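Local coordinates for protein methylenetetrahydrofolate--tRNA-(uracil-5-)-methyltransferase TrmFO (Thermus thermophilus, PDB 3G5S) that catalyses the folate- and FAD-dependent methylation of uridine 54 in tRNA to 5-methyluridine, at residues E2-V7 against W18-L23; P34-P39 against R118-E123; G320-F325 against G354-R359. One frame throughout, in Å; residues are numbered along the deposited sequence.

Interaction 1. Residues E2-V7 against W18-L23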
loop_
_atom_site.group_PDB
_atom_site.type_symbol
_atom_site.label_atom_id
_atom_site.label_comp_id
_atom_site.label_asym_id
_atom_site.label_seq_id
_atom_site.Cartn_x
_atom_site.Cartn_y
_atom_site.Cartn_z
ATOM N N GLU A 2 18.350 -17.862 -21.213
ATOM C CA GLU A 2 18.143 -17.568 -19.800
ATOM C C GLU A 2 17.121 -16.445 -19.658
ATOM O O GLU A 2 17.147 -15.477 -20.419
ATOM C CB GLU A 2 19.462 -17.149 -19.156
ATOM C CG GLU A 2 19.531 -17.399 -17.665
ATOM C CD GLU A 2 19.547 -18.881 -17.319
ATOM O OE1 GLU A 2 19.719 -19.720 -18.229
ATOM O OE2 GLU A 2 19.400 -19.213 -16.130
ATOM N N ARG A 3 16.224 -16.586 -18.688
ATOM C CA ARG A 3 15.139 -15.634 -18.494
ATOM C C ARG A 3 14.973 -15.323 -17.021
ATOM O O ARG A 3 15.175 -16.201 -16.171
ATOM C CB ARG A 3 13.816 -16.189 -19.035
ATOM C CG ARG A 3 13.821 -16.541 -20.504
ATOM C CD ARG A 3 12.501 -17.153 -20.949
ATOM N NE ARG A 3 12.537 -17.512 -22.359
ATOM C CZ ARG A 3 12.283 -16.673 -23.357
ATOM N NH1 ARG A 3 12.355 -17.111 -24.603
ATOM N NH2 ARG A 3 11.951 -15.407 -23.123
ATOM N N VAL A 4 14.611 -14.076 -16.723
ATOM C CA VAL A 4 14.143 -13.726 -15.394
ATOM C C VAL A 4 12.691 -14.153 -15.267
ATOM O O VAL A 4 11.883 -13.886 -16.155
ATOM C CB VAL A 4 14.268 -12.211 -15.148
ATOM C CG1 VAL A 4 13.512 -11.807 -13.886
ATOM C CG2 VAL A 4 15.726 -11.835 -15.055
ATOM N N ASN A 5 12.370 -14.848 -14.179
ATOM C CA ASN A 5 10.998 -15.250 -13.926
ATOM C C ASN A 5 10.200 -14.093 -13.356
ATOM O O ASN A 5 10.667 -13.410 -12.449
ATOM C CB ASN A 5 10.964 -16.395 -12.921
ATOM C CG ASN A 5 11.729 -17.605 -13.395
ATOM O OD1 ASN A 5 11.444 -18.144 -14.465
ATOM N ND2 ASN A 5 12.707 -18.042 -12.607
ATOM N N VAL A 6 8.996 -13.894 -13.883
ATOM C CA VAL A 6 8.034 -12.983 -13.275
ATOM C C VAL A 6 6.776 -13.798 -13.036
ATOM O O VAL A 6 6.185 -14.341 -13.973
ATOM C CB VAL A 6 7.745 -11.750 -14.154
ATOM C CG1 VAL A 6 6.653 -10.881 -13.508
ATOM C CG2 VAL A 6 9.021 -10.943 -14.373
ATOM N N VAL A 7 6.395 -13.919 -11.769
ATOM C CA VAL A 7 5.282 -14.773 -11.403
ATOM C C VAL A 7 4.056 -13.917 -11.118
ATOM O O VAL A 7 3.997 -13.196 -10.118
ATOM C CB VAL A 7 5.620 -15.663 -10.183
ATOM C CG1 VAL A 7 4.460 -16.594 -9.881
ATOM C CG2 VAL A 7 6.911 -16.452 -10.426
ATOM N N TRP A 18 7.773 -5.626 -18.317
ATOM C CA TRP A 18 8.081 -4.603 -19.304
ATOM C C TRP A 18 9.427 -3.944 -19.014
ATOM O O TRP A 18 10.191 -3.628 -19.931
ATOM C CB TRP A 18 6.971 -3.556 -19.323
ATOM C CG TRP A 18 7.048 -2.615 -20.475
ATOM C CD1 TRP A 18 7.233 -1.265 -20.421
ATOM C CD2 TRP A 18 6.910 -2.948 -21.862
ATOM N NE1 TRP A 18 7.231 -0.738 -21.692
ATOM C CE2 TRP A 18 7.034 -1.751 -22.594
ATOM C CE3 TRP A 18 6.706 -4.148 -22.555
ATOM C CZ2 TRP A 18 6.956 -1.720 -23.986
ATOM C CZ3 TRP A 18 6.625 -4.113 -23.936
ATOM C CH2 TRP A 18 6.751 -2.908 -24.637
ATOM N N THR A 19 9.714 -3.723 -17.738
ATOM C CA THR A 19 10.962 -3.078 -17.358
ATOM C C THR A 19 12.164 -3.942 -17.746
ATOM O O THR A 19 13.145 -3.459 -18.319
ATOM C CB THR A 19 10.982 -2.777 -15.847
ATOM O OG1 THR A 19 9.780 -2.093 -15.471
ATOM C CG2 THR A 19 12.172 -1.908 -15.487
ATOM N N LEU A 20 12.074 -5.229 -17.432
ATOM C CA LEU A 20 13.102 -6.174 -17.824
ATOM C C LEU A 20 13.299 -6.174 -19.342
ATOM O O LEU A 20 14.427 -6.085 -19.836
ATOM C CB LEU A 20 12.715 -7.560 -17.323
ATOM C CG LEU A 20 12.966 -7.795 -15.832
ATOM C CD1 LEU A 20 11.908 -8.702 -15.219
ATOM C CD2 LEU A 20 14.348 -8.376 -15.622
ATOM N N LEU A 21 12.198 -6.267 -20.079
ATOM C CA LEU A 21 12.260 -6.332 -21.533
ATOM C C LEU A 21 12.897 -5.076 -22.126
ATOM O O LEU A 21 13.702 -5.159 -23.057
ATOM C CB LEU A 21 10.867 -6.568 -22.117
ATOM C CG LEU A 21 10.211 -7.894 -21.718
ATOM C CD1 LEU A 21 8.734 -7.904 -22.083
ATOM C CD2 LEU A 21 10.938 -9.076 -22.356
ATOM N N ARG A 22 12.535 -3.913 -21.581
ATOM C CA ARG A 22 13.072 -2.628 -22.041
ATOM C C ARG A 22 14.580 -2.562 -21.883
ATOM O O ARG A 22 15.265 -1.889 -22.658
ATOM C CB ARG A 22 12.448 -1.450 -21.266
ATOM C CG ARG A 22 10.958 -1.266 -21.466
ATOM C CD ARG A 22 10.511 0.122 -21.070
ATOM N NE ARG A 22 10.211 0.319 -19.650
ATOM C CZ ARG A 22 10.472 1.457 -19.003
ATOM N NH1 ARG A 22 11.090 2.438 -19.635
ATOM N NH2 ARG A 22 10.157 1.606 -17.727
ATOM N N LEU A 23 15.084 -3.232 -20.851
ATOM C CA LEU A 23 16.514 -3.275 -20.580
ATOM C C LEU A 23 17.206 -4.451 -21.276
ATOM O O LEU A 23 18.382 -4.721 -21.035
ATOM C CB LEU A 23 16.769 -3.289 -19.068
ATOM C CG LEU A 23 16.405 -1.962 -18.383
ATOM C CD1 LEU A 23 16.373 -2.141 -16.877
ATOM C CD2 LEU A 23 17.361 -0.849 -18.779
#
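With chi1 at 168°, V4 swings CG1 opposite its backbone N and CG2 next to it, so both methyls face L20 on helix 11-22. L20 answers with CG beside its own backbone N (chi1 -78°) and a second torsion of 146°, well away from a staggered value; this turn spreads the two methyls over V4, with CD1 reaching V6 as well. CD1 settles between the valines, 3.7 Å from V4 CG1 and 3.8 Å from V6 CG2. Within this pair of segments CD2 meets V4 only, 3.8 Å from its CG2 and 3.9 Å from its CB. The side chain of L20 lies roughly perpendicular to that of V4 but runs antiparallel alongside that of V6. No hydrogen bond spans the two segments, and all three residues are buried. Beta-branched valines favour the extended strand and offer methyls to the helix, and the longer leucine bridges the gap. N5, between the valines, turns to the other side of the sheet, where its amide bonds to R28 and T129. The contact is the strand-to-helix packing of a Rossmann-type beta-alpha-beta unit, and V6 also lies against the predicted FAD-binding glycine G13. Strand 4-7 is flanked in the parallel sheet by strands 27-30 and 129-131, while L20 also touches V27 of the former and A358 of helix 343-361.

Interaction 2. Residues P34-P39 against R118-E123. With FAD (flavin-adenine dinucleotide), chain B.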
loop_
_atom_site.group_PDB
_atom_site.type_symbol
_atom_site.label_atom_id
_atom_site.label_comp_id
_atom_site.label_asym_id
_atom_site.label_seq_id
_atom_site.Cartn_x
_atom_site.Cartn_y
_atom_site.Cartn_z
ATOM N N PRO A 34 -6.214 -18.120 -17.912
ATOM C CA PRO A 34 -7.600 -18.245 -17.448
ATOM C C PRO A 34 -7.975 -19.619 -16.888
ATOM O O PRO A 34 -9.062 -19.743 -16.326
ATOM C CB PRO A 34 -8.403 -17.996 -18.723
ATOM C CG PRO A 34 -7.533 -18.530 -19.810
ATOM C CD PRO A 34 -6.104 -18.319 -19.369
ATOM N N LYS A 35 -7.124 -20.631 -17.040
ATOM C CA LYS A 35 -7.524 -21.977 -16.626
ATOM C C LYS A 35 -7.645 -22.110 -15.107
ATOM O O LYS A 35 -8.375 -22.967 -14.610
ATOM C CB LYS A 35 -6.613 -23.064 -17.212
ATOM C CG LYS A 35 -6.693 -23.211 -18.729
ATOM C CD LYS A 35 -8.115 -23.462 -19.215
ATOM C CE LYS A 35 -8.684 -24.773 -18.697
ATOM N NZ LYS A 35 -9.991 -25.096 -19.344
ATOM N N ARG A 36 -6.931 -21.264 -14.375
ATOM C CA ARG A 36 -7.154 -21.138 -12.943
ATOM C C ARG A 36 -7.403 -19.663 -12.649
ATOM O O ARG A 36 -6.508 -18.837 -12.800
ATOM C CB ARG A 36 -5.961 -21.669 -12.140
ATOM C CG ARG A 36 -6.281 -21.943 -10.674
ATOM C CD ARG A 36 -5.138 -22.650 -9.943
ATOM N NE ARG A 36 -4.843 -23.978 -10.480
ATOM C CZ ARG A 36 -5.502 -25.086 -10.156
ATOM N NH1 ARG A 36 -6.516 -25.033 -9.301
ATOM N NH2 ARG A 36 -5.151 -26.246 -10.698
HETATM N N MSE A 37 -8.631 -19.330 -12.270
HETATM C CA MSE A 37 -8.989 -17.952 -11.962
HETATM C C MSE A 37 -8.895 -17.699 -10.467
HETATM O O MSE A 37 -9.048 -18.612 -9.660
HETATM C CB MSE A 37 -10.416 -17.650 -12.424
HETATM C CG MSE A 37 -10.614 -17.625 -13.928
HETATM SE SE MSE A 37 -9.863 -16.059 -14.832
HETATM C CE MSE A 37 -10.623 -16.403 -16.589
ATOM N N THR A 38 -8.637 -16.451 -10.104
ATOM C CA THR A 38 -8.811 -16.009 -8.734
ATOM C C THR A 38 -10.297 -15.722 -8.570
ATOM O O THR A 38 -11.024 -15.638 -9.555
ATOM C CB THR A 38 -8.058 -14.698 -8.475
ATOM O OG1 THR A 38 -8.797 -13.618 -9.059
ATOM C CG2 THR A 38 -6.654 -14.744 -9.063
ATOM N N PRO A 39 -10.757 -15.552 -7.326
ATOM C CA PRO A 39 -12.163 -15.191 -7.123
ATOM C C PRO A 39 -12.572 -13.828 -7.713
ATOM O O PRO A 39 -13.772 -13.577 -7.831
ATOM C CB PRO A 39 -12.298 -15.175 -5.596
ATOM C CG PRO A 39 -11.240 -16.119 -5.118
ATOM C CD PRO A 39 -10.093 -15.944 -6.070
ATOM N N ARG A 118 1.494 -20.344 -19.225
ATOM C CA ARG A 118 0.186 -20.377 -18.596
ATOM C C ARG A 118 0.148 -21.542 -17.625
ATOM O O ARG A 118 -0.228 -22.662 -17.982
ATOM C CB ARG A 118 -0.922 -20.509 -19.641
ATOM C CG ARG A 118 -0.996 -19.347 -20.624
ATOM C CD ARG A 118 -1.700 -18.127 -20.027
ATOM N NE ARG A 118 -1.745 -17.018 -20.982
ATOM C CZ ARG A 118 -2.451 -15.901 -20.820
ATOM N NH1 ARG A 118 -3.181 -15.721 -19.728
ATOM N NH2 ARG A 118 -2.424 -14.958 -21.752
ATOM N N GLU A 119 0.566 -21.277 -16.397
ATOM C CA GLU A 119 0.574 -22.295 -15.365
ATOM C C GLU A 119 0.589 -21.636 -13.998
ATOM O O GLU A 119 0.978 -20.471 -13.857
ATOM C CB GLU A 119 1.788 -23.209 -15.523
ATOM C CG GLU A 119 3.074 -22.676 -14.922
ATOM C CD GLU A 119 4.164 -23.733 -14.848
ATOM O OE1 GLU A 119 4.892 -23.771 -13.832
ATOM O OE2 GLU A 119 4.288 -24.526 -15.804
ATOM N N GLU A 120 0.136 -22.380 -12.999
ATOM C CA GLU A 120 0.256 -21.948 -11.622
ATOM C C GLU A 120 1.636 -22.307 -11.098
ATOM O O GLU A 120 2.051 -23.461 -11.177
ATOM C CB GLU A 120 -0.790 -22.626 -10.737
ATOM C CG GLU A 120 -0.669 -22.179 -9.295
ATOM C CD GLU A 120 -1.324 -23.108 -8.296
ATOM O OE1 GLU A 120 -1.780 -24.211 -8.678
ATOM O OE2 GLU A 120 -1.365 -22.723 -7.110
ATOM N N VAL A 121 2.342 -21.323 -10.561
ATOM C CA VAL A 121 3.625 -21.561 -9.920
ATOM C C VAL A 121 3.360 -21.957 -8.478
ATOM O O VAL A 121 2.707 -21.229 -7.734
ATOM C CB VAL A 121 4.508 -20.299 -10.003
ATOM C CG1 VAL A 121 5.766 -20.462 -9.169
ATOM C CG2 VAL A 121 4.841 -19.999 -11.455
ATOM N N ARG A 122 3.843 -23.132 -8.089
ATOM C CA ARG A 122 3.511 -23.679 -6.781
ATOM C C ARG A 122 4.688 -23.689 -5.810
ATOM O O ARG A 122 4.517 -23.972 -4.628
ATOM C CB ARG A 122 2.949 -25.096 -6.929
ATOM C CG ARG A 122 1.677 -25.166 -7.764
ATOM C CD ARG A 122 1.224 -26.610 -8.000
ATOM N NE ARG A 122 0.829 -27.270 -6.762
ATOM C CZ ARG A 122 -0.358 -27.118 -6.181
ATOM N NH1 ARG A 122 -1.269 -26.323 -6.726
ATOM N NH2 ARG A 122 -0.632 -27.755 -5.051
ATOM N N GLU A 123 5.882 -23.411 -6.316
ATOM C CA GLU A 123 7.079 -23.341 -5.490
ATOM C C GLU A 123 7.859 -22.131 -5.950
ATOM O O GLU A 123 7.733 -21.714 -7.096
ATOM C CB GLU A 123 7.934 -24.600 -5.657
ATOM C CG GLU A 123 7.216 -25.901 -5.324
ATOM C CD GLU A 123 7.027 -26.121 -3.831
ATOM O OE1 GLU A 123 7.628 -25.387 -3.024
ATOM O OE2 GLU A 123 6.279 -27.045 -3.458
HETATM P PA FAD B . -2.999 -8.779 -9.433
HETATM O O1A FAD B . -4.129 -9.496 -8.753
HETATM O O2A FAD B . -3.330 -7.663 -10.374
HETATM O O5B FAD B . -2.070 -9.806 -10.228
HETATM C C5B FAD B . -1.651 -11.026 -9.649
HETATM C C4B FAD B . -1.610 -12.060 -10.757
HETATM O O4B FAD B . -0.992 -13.240 -10.273
HETATM C C3B FAD B . -3.011 -12.461 -11.214
HETATM O O3B FAD B . -3.132 -12.353 -12.619
HETATM C C2B FAD B . -3.160 -13.907 -10.741
HETATM O O2B FAD B . -3.962 -14.722 -11.572
HETATM C C1B FAD B . -1.719 -14.380 -10.739
HETATM N N9A FAD B . -1.355 -15.476 -9.829
HETATM C C8A FAD B . -1.657 -15.601 -8.501
HETATM N N7A FAD B . -1.040 -16.701 -8.020
HETATM C C5A FAD B . -0.339 -17.269 -9.036
HETATM C C6A FAD B . 0.469 -18.394 -9.126
HETATM N N6A FAD B . 0.854 -19.087 -8.046
HETATM N N1A FAD B . 1.048 -18.688 -10.331
HETATM C C2A FAD B . 0.825 -17.913 -11.444
HETATM N N3A FAD B . 0.028 -16.794 -11.369
HETATM C C4A FAD B . -0.535 -16.504 -10.177
HETATM N N1 FAD B . -7.054 -1.472 -6.262
HETATM C C2 FAD B . -7.360 -0.177 -6.597
HETATM O O2 FAD B . -6.470 0.656 -6.750
HETATM N N3 FAD B . -8.683 0.186 -6.764
HETATM C C4 FAD B . -9.722 -0.717 -6.612
HETATM O O4 FAD B . -10.896 -0.360 -6.775
HETATM C C4X FAD B . -9.397 -2.030 -6.274
HETATM N N5 FAD B . -10.384 -2.974 -6.101
HETATM C C5X FAD B . -10.043 -4.271 -5.776
HETATM C C6 FAD B . -11.050 -5.217 -5.614
HETATM C C7 FAD B . -10.736 -6.527 -5.277
HETATM C C7M FAD B . -11.829 -7.545 -5.103
HETATM C C8 FAD B . -9.404 -6.890 -5.110
HETATM C C8M FAD B . -9.051 -8.304 -4.748
HETATM C C9 FAD B . -8.393 -5.945 -5.274
HETATM C C9A FAD B . -8.705 -4.629 -5.606
HETATM N N10 FAD B . -7.700 -3.681 -5.752
HETATM C C10 FAD B . -8.062 -2.393 -6.100
HETATM C "C1'" FAD B . -6.413 -3.844 -4.975
HETATM C "C2'" FAD B . -5.152 -3.924 -5.852
HETATM O "O2'" FAD B . -4.657 -2.644 -6.207
HETATM C "C3'" FAD B . -5.362 -4.795 -7.091
HETATM O "O3'" FAD B . -5.610 -6.107 -6.627
HETATM C "C4'" FAD B . -4.161 -4.807 -8.035
HETATM O "O4'" FAD B . -4.559 -5.451 -9.228
HETATM C "C5'" FAD B . -2.945 -5.483 -7.413
HETATM O "O5'" FAD B . -1.969 -5.710 -8.407
HETATM P P FAD B . -1.024 -6.996 -8.296
HETATM O O1P FAD B . -0.316 -7.023 -6.980
HETATM O O2P FAD B . -0.186 -7.019 -9.532
HETATM O O3P FAD B . -2.044 -8.236 -8.264
#
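R36 and E120 meet through charge rather than a directed bond: R36 NE is 3.6 Å from E120 OE1, but OE1 sits far off the plane of the guanidinium, so the attraction is purely electrostatic. The two planes are 40° apart. With CG opposite its backbone N (chi1 180°) and the chain extended beyond, E120 carries its carboxylate out to R36. The same oxygen is gripped more firmly by R122 NH1 at 2.9 Å; OE1 lies nearly in the plane of that guanidinium, while NH1 comes from above the carboxylate plane, with a bent N-H...O angle of 139°. A glutamate suits the place because OE1 can serve two arginines, whose like charges it probably offsets, while OE2 bonds S138 OG, which fixes the carboxylate's rotation. At the other end, the cis-proline P34 packs CD 3.9 Å from R118 NH1; a long arginine can reach the carbonyls of R33 and D44 and tie the loops together. Further in, V121 N donates to FAD N1A (2.9 Å) and N6A donates to V121 O (2.8 Å), while E120 CG lies 3.7 Å from N6A and T38 CG2 3.7 Å from ribose O2B. Such paired backbone bonds read the adenine edge; E31, after strand 27-30, also bonds FAD, consistent with the acidic residue that usually takes the ribose in Rossmann-type FAD domains.

Interaction 3. Residues G320-F325 against G354-R359. With EDO (1,2-ethanediol), chain E.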
loop_
_atom_site.group_PDB
_atom_site.type_symbol
_atom_site.label_atom_id
_atom_site.label_comp_id
_atom_site.label_asym_id
_atom_site.label_seq_id
_atom_site.Cartn_x
_atom_site.Cartn_y
_atom_site.Cartn_z
ATOM N N GLY A 320 14.044 -5.326 1.423
ATOM C CA GLY A 320 14.716 -4.043 1.387
ATOM C C GLY A 320 13.926 -3.034 0.566
ATOM O O GLY A 320 12.945 -3.380 -0.096
ATOM N N GLU A 321 14.362 -1.778 0.593
ATOM C CA GLU A 321 13.695 -0.725 -0.179
ATOM C C GLU A 321 13.849 -0.947 -1.688
ATOM O O GLU A 321 13.156 -0.322 -2.491
ATOM C CB GLU A 321 14.207 0.660 0.217
ATOM C CG GLU A 321 15.623 0.976 -0.235
ATOM C CD GLU A 321 16.680 0.385 0.666
ATOM O OE1 GLU A 321 16.327 -0.175 1.723
ATOM O OE2 GLU A 321 17.875 0.482 0.316
ATOM N N THR A 322 14.776 -1.832 -2.048
ATOM C CA THR A 322 14.998 -2.265 -3.421
ATOM C C THR A 322 13.963 -3.302 -3.881
ATOM O O THR A 322 13.934 -3.666 -5.064
ATOM C CB THR A 322 16.347 -2.948 -3.490
ATOM O OG1 THR A 322 16.325 -4.003 -2.525
ATOM C CG2 THR A 322 17.490 -1.964 -3.159
ATOM N N LEU A 323 13.156 -3.786 -2.931
ATOM C CA LEU A 323 12.173 -4.865 -3.121
ATOM C C LEU A 323 12.802 -6.258 -3.247
ATOM O O LEU A 323 12.105 -7.246 -3.490
ATOM C CB LEU A 323 11.190 -4.578 -4.255
ATOM C CG LEU A 323 10.388 -3.291 -4.067
ATOM C CD1 LEU A 323 9.543 -3.019 -5.291
ATOM C CD2 LEU A 323 9.534 -3.357 -2.800
ATOM N N GLU A 324 14.113 -6.335 -3.043
ATOM C CA GLU A 324 14.796 -7.618 -2.956
ATOM C C GLU A 324 14.636 -8.189 -1.554
ATOM O O GLU A 324 14.737 -7.467 -0.559
ATOM C CB GLU A 324 16.279 -7.425 -3.281
ATOM C CG GLU A 324 17.046 -8.718 -3.497
ATOM C CD GLU A 324 18.492 -8.494 -3.936
ATOM O OE1 GLU A 324 19.021 -7.364 -3.811
ATOM O OE2 GLU A 324 19.108 -9.467 -4.410
ATOM N N PHE A 325 14.387 -9.490 -1.474
ATOM C CA PHE A 325 14.333 -10.161 -0.183
ATOM C C PHE A 325 15.687 -10.071 0.504
ATOM O O PHE A 325 16.724 -10.394 -0.089
ATOM C CB PHE A 325 13.949 -11.631 -0.352
ATOM C CG PHE A 325 12.470 -11.874 -0.562
ATOM C CD1 PHE A 325 11.874 -11.673 -1.800
ATOM C CD2 PHE A 325 11.681 -12.342 0.477
ATOM C CE1 PHE A 325 10.523 -11.922 -1.993
ATOM C CE2 PHE A 325 10.330 -12.592 0.284
ATOM C CZ PHE A 325 9.752 -12.385 -0.948
ATOM N N GLY A 354 11.363 -5.007 -11.258
ATOM C CA GLY A 354 11.866 -5.373 -12.569
ATOM C C GLY A 354 13.193 -4.703 -12.881
ATOM O O GLY A 354 14.092 -5.318 -13.454
ATOM N N LEU A 355 13.315 -3.432 -12.512
ATOM C CA LEU A 355 14.554 -2.700 -12.707
ATOM C C LEU A 355 15.698 -3.373 -11.954
ATOM O O LEU A 355 16.781 -3.582 -12.503
ATOM C CB LEU A 355 14.383 -1.251 -12.243
ATOM C CG LEU A 355 15.637 -0.375 -12.257
ATOM C CD1 LEU A 355 16.282 -0.292 -13.642
ATOM C CD2 LEU A 355 15.272 1.011 -11.753
ATOM N N ASN A 356 15.459 -3.706 -10.693
ATOM C CA ASN A 356 16.510 -4.314 -9.897
ATOM C C ASN A 356 16.843 -5.740 -10.313
ATOM O O ASN A 356 18.004 -6.135 -10.291
ATOM C CB ASN A 356 16.222 -4.177 -8.408
ATOM C CG ASN A 356 16.503 -2.771 -7.918
ATOM O OD1 ASN A 356 17.406 -2.107 -8.437
ATOM N ND2 ASN A 356 15.737 -2.304 -6.939
ATOM N N ALA A 357 15.832 -6.495 -10.727
ATOM C CA ALA A 357 16.060 -7.828 -11.275
ATOM C C ALA A 357 16.876 -7.753 -12.571
ATOM O O ALA A 357 17.775 -8.565 -12.795
ATOM C CB ALA A 357 14.736 -8.525 -11.514
ATOM N N ALA A 358 16.560 -6.772 -13.418
ATOM C CA ALA A 358 17.296 -6.578 -14.660
ATOM C C ALA A 358 18.742 -6.236 -14.346
ATOM O O ALA A 358 19.680 -6.768 -14.951
ATOM C CB ALA A 358 16.656 -5.473 -15.483
ATOM N N ARG A 359 18.928 -5.321 -13.401
ATOM C CA ARG A 359 20.277 -4.952 -12.993
ATOM C C ARG A 359 21.055 -6.145 -12.443
ATOM O O ARG A 359 22.225 -6.348 -12.766
ATOM C CB ARG A 359 20.244 -3.771 -12.016
ATOM C CG ARG A 359 19.807 -2.471 -12.706
ATOM C CD ARG A 359 19.647 -1.305 -11.721
ATOM N NE ARG A 359 20.883 -1.012 -11.004
ATOM C CZ ARG A 359 21.877 -0.271 -11.486
ATOM N NH1 ARG A 359 22.968 -0.087 -10.761
ATOM N NH2 ARG A 359 21.784 0.291 -12.686
HETATM C C1 EDO E . 20.408 -8.371 0.035
HETATM O O1 EDO E . 20.428 -8.692 1.431
HETATM C C2 EDO E . 19.274 -9.126 -0.644
HETATM O O2 EDO E . 19.514 -10.537 -0.561
#
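T322 and N356 join a type I beta turn, G320 to L323, to helix 343-361. The turn opens with G320, whose O accepts from L323 N and whose N bonds back to E324 O, as in a type I turn with a G1 bulge, though a leucine takes the position usually held by glycine. At T322 the backbone O takes the bond from the helix: N356 ND2 donates over 2.9 Å with an N-H...O angle of 155°, in the carbonyl plane and on a lone pair. The same nitrogen lies 3.6 Å from T322 CB. Asparagine suits this buried place because its other end, OD1, accepts from V367 N, so one amide serves two backbones. T322 OG1, placed between the backbone N and the carbonyl carbon (chi1 56°), accepts from E324 N at 3.3 Å in an ST turn, which a residue without a hydroxyl could not do. L323 follows with positive phi (74°), as that position needs, and packs on T349 and L352. E324 reaches out extended, and its OE2 accepts from G330 N; with an alanine here that amide would probably be left without its acceptor, and the contact with K360 lost. F325 stacks its ring on F149, while its carbonyl O lies 2.8 Å from O2 of an ethanediol, a weak bond at most.

Along the chain the three contacts follow one another in series, and all belong to the GidA-related, FAD-binding part of the protein. Interaction 1 touches both others: its centre is about 19 Å from that of interaction 2 and about 12 Å from that of interaction 3. V7, at the end of strand 4-7, packs its CG1 on V121 CB at 3.7 Å, linking the sheet interior to the adenine-binding loop. On its helix side, T19, L20 and L23 lie against residues 354-359, so helices 11-22 and 343-361 pack together beside the sheet. Interactions 2 and 3 do not touch, their nearest atoms being about 11 Å apart. Interaction 1 is thus the shared element through which strand 4-7 and helix 11-22 relate the adenine loops to helix 343-361.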